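Local coordinates for protein aminotransferase, class III (Deinococcus radiodurans, PDB 3I4J) that probably transfers amino groups between substrates with pyridoxal phosphate as cofactor, at residues Ile125-Ser130 with Pro161-Pro166. The protein carries 1 engineered substitution. Residues are numbered along the deposited sequence; the frame is centred on the assembly and turned at random.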
loop_
_atom_site.group_PDB
_atom_site.type_symbol
_atom_site.label_atom_id
_atom_site.label_comp_id
_atom_site.label_asym_id
_atom_site.label_seq_id
_atom_site.Cartn_x
_atom_site.Cartn_y
_atom_site.Cartn_z
ATOM N N ILE C 125 -23.494 -6.713 -2.913
ATOM C CA ILE C 125 -24.164 -5.824 -3.840
ATOM C C ILE C 125 -23.406 -4.513 -3.937
ATOM O O ILE C 125 -23.013 -3.947 -2.919
ATOM C CB ILE C 125 -25.598 -5.499 -3.372
ATOM C CG1 ILE C 125 -26.425 -6.785 -3.304
ATOM C CG2 ILE C 125 -26.240 -4.482 -4.325
ATOM C CD1 ILE C 125 -27.787 -6.610 -2.667
ATOM N N THR C 126 -23.172 -4.060 -5.167
ATOM C CA THR C 126 -22.533 -2.777 -5.401
ATOM C C THR C 126 -23.456 -2.031 -6.357
ATOM O O THR C 126 -24.372 -2.619 -6.929
ATOM C CB THR C 126 -21.097 -2.905 -5.980
ATOM O OG1 THR C 126 -21.114 -3.688 -7.176
ATOM C CG2 THR C 126 -20.179 -3.556 -4.943
ATOM N N ARG C 127 -23.213 -0.746 -6.545
ATOM C CA ARG C 127 -24.097 0.071 -7.366
ATOM C C ARG C 127 -23.447 0.695 -8.594
ATOM O O ARG C 127 -22.319 1.180 -8.532
ATOM C CB ARG C 127 -24.674 1.169 -6.469
ATOM C CG ARG C 127 -25.774 2.026 -7.061
ATOM C CD ARG C 127 -26.162 3.101 -6.038
ATOM N NE ARG C 127 -25.008 3.943 -5.722
ATOM C CZ ARG C 127 -24.918 4.751 -4.670
ATOM N NH1 ARG C 127 -25.920 4.847 -3.807
ATOM N NH2 ARG C 127 -23.814 5.462 -4.478
ATOM N N VAL C 128 -24.174 0.678 -9.707
ATOM C CA VAL C 128 -23.696 1.275 -10.948
ATOM C C VAL C 128 -23.481 2.762 -10.650
ATOM O O VAL C 128 -24.297 3.388 -9.968
ATOM C CB VAL C 128 -24.749 1.125 -12.078
ATOM C CG1 VAL C 128 -24.277 1.835 -13.337
ATOM C CG2 VAL C 128 -25.006 -0.348 -12.368
ATOM N N PRO C 129 -22.378 3.347 -11.141
ATOM C CA PRO C 129 -21.309 2.755 -11.948
ATOM C C PRO C 129 -20.039 2.539 -11.122
ATOM O O PRO C 129 -18.936 2.479 -11.672
ATOM C CB PRO C 129 -21.098 3.809 -13.016
ATOM C CG PRO C 129 -21.152 5.070 -12.183
ATOM C CD PRO C 129 -22.292 4.820 -11.189
ATOM N N SER C 130 -20.199 2.441 -9.806
ATOM C CA SER C 130 -19.074 2.248 -8.896
ATOM C C SER C 130 -18.561 0.809 -8.934
ATOM O O SER C 130 -18.188 0.293 -9.988
ATOM C CB SER C 130 -19.494 2.599 -7.463
ATOM O OG SER C 130 -20.087 3.888 -7.395
ATOM N N PRO C 161 -23.873 -8.859 -7.623
ATOM C CA PRO C 161 -25.060 -8.287 -8.262
ATOM C C PRO C 161 -24.953 -6.761 -8.254
ATOM O O PRO C 161 -24.306 -6.185 -7.382
ATOM C CB PRO C 161 -26.206 -8.810 -7.397
ATOM C CG PRO C 161 -25.583 -8.945 -6.051
ATOM C CD PRO C 161 -24.224 -9.536 -6.364
ATOM N N LYS C 162 -25.590 -6.118 -9.222
ATOM C CA LYS C 162 -25.532 -4.668 -9.337
ATOM C C LYS C 162 -26.855 -3.954 -9.098
ATOM O O LYS C 162 -27.896 -4.368 -9.604
ATOM C CB LYS C 162 -25.004 -4.289 -10.722
ATOM C CG LYS C 162 -23.542 -4.672 -10.953
ATOM C CD LYS C 162 -22.624 -3.820 -10.097
ATOM C CE LYS C 162 -21.154 -4.046 -10.440
ATOM N NZ LYS C 162 -20.265 -3.094 -9.701
ATOM N N LEU C 163 -26.793 -2.877 -8.322
ATOM C CA LEU C 163 -27.956 -2.054 -8.023
ATOM C C LEU C 163 -27.911 -0.904 -9.029
ATOM O O LEU C 163 -26.828 -0.429 -9.392
ATOM C CB LEU C 163 -27.866 -1.485 -6.601
ATOM C CG LEU C 163 -29.044 -0.623 -6.134
ATOM C CD1 LEU C 163 -30.255 -1.527 -5.911
ATOM C CD2 LEU C 163 -28.685 0.109 -4.842
ATOM N N PRO C 164 -29.081 -0.444 -9.502
ATOM C CA PRO C 164 -29.112 0.656 -10.468
ATOM C C PRO C 164 -28.505 1.953 -9.933
ATOM O O PRO C 164 -28.481 2.197 -8.724
ATOM C CB PRO C 164 -30.606 0.815 -10.765
ATOM C CG PRO C 164 -31.133 -0.571 -10.575
ATOM C CD PRO C 164 -30.427 -1.017 -9.319
ATOM N N LYS C 165 -28.025 2.784 -10.849
ATOM C CA LYS C 165 -27.439 4.066 -10.486
ATOM C C LYS C 165 -28.503 4.877 -9.746
ATOM O O LYS C 165 -29.694 4.778 -10.052
ATOM C CB LYS C 165 -27.004 4.802 -11.756
ATOM C CG LYS C 165 -26.420 6.180 -11.531
ATOM C CD LYS C 165 -26.029 6.843 -12.851
ATOM C CE LYS C 165 -24.936 6.069 -13.572
ATOM N NZ LYS C 165 -24.401 6.824 -14.746
ATOM N N PRO C 166 -28.093 5.671 -8.747
ATOM C CA PRO C 166 -29.086 6.467 -8.022
ATOM C C PRO C 166 -29.671 7.556 -8.925
ATOM O O PRO C 166 -29.019 8.009 -9.870
ATOM C CB PRO C 166 -28.285 7.035 -6.849
ATOM C CG PRO C 166 -26.891 7.135 -7.406
ATOM C CD PRO C 166 -26.746 5.849 -8.175
HETATM O O HOH W 1 -21.569 -6.200 -6.868
#
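P166 lies over one face of the R127 guanidinium, its CG 4.0 Å above the plane, offset toward the rim, while its CD meets R127 CD at 3.5 Å. R127 CG stands anti to the backbone N (chi1 -172°) and the chain bends at chi3 (60°), turning the guanidinium over this proline; NH1 bonds to the hydroxyls of Y213 and Y214. An alanine at R127 is likely to leave P166 without its flat cover and both tyrosine hydroxyls without this donor. The backbones pair in parallel: T126 N donates to P161 O, L163 N to T126 O at 2.8 Å, and V128 N to L163 O, the last nearly straight (170° at the hydrogen). R127 and L163 share one face of the sheet, touching A196 and F194 of adjoining strand 191-196. On the T126 face, K162 bends at chi2 so that NZ donates to T126 OG1 at 2.7 Å. A water accepts from that hydroxyl and donates to P161 O. Strand 162-163 is this chain's edge of the mixed seven-stranded sheet, order 3-2-4-5-6-7-1, as in fold type I pyridoxal phosphate enzymes. The faces differ: apolar contact round a tyrosine-bound guanidinium, against a lysine-hydroxyl-water-carbonyl chain filling both roles of T126 OG1.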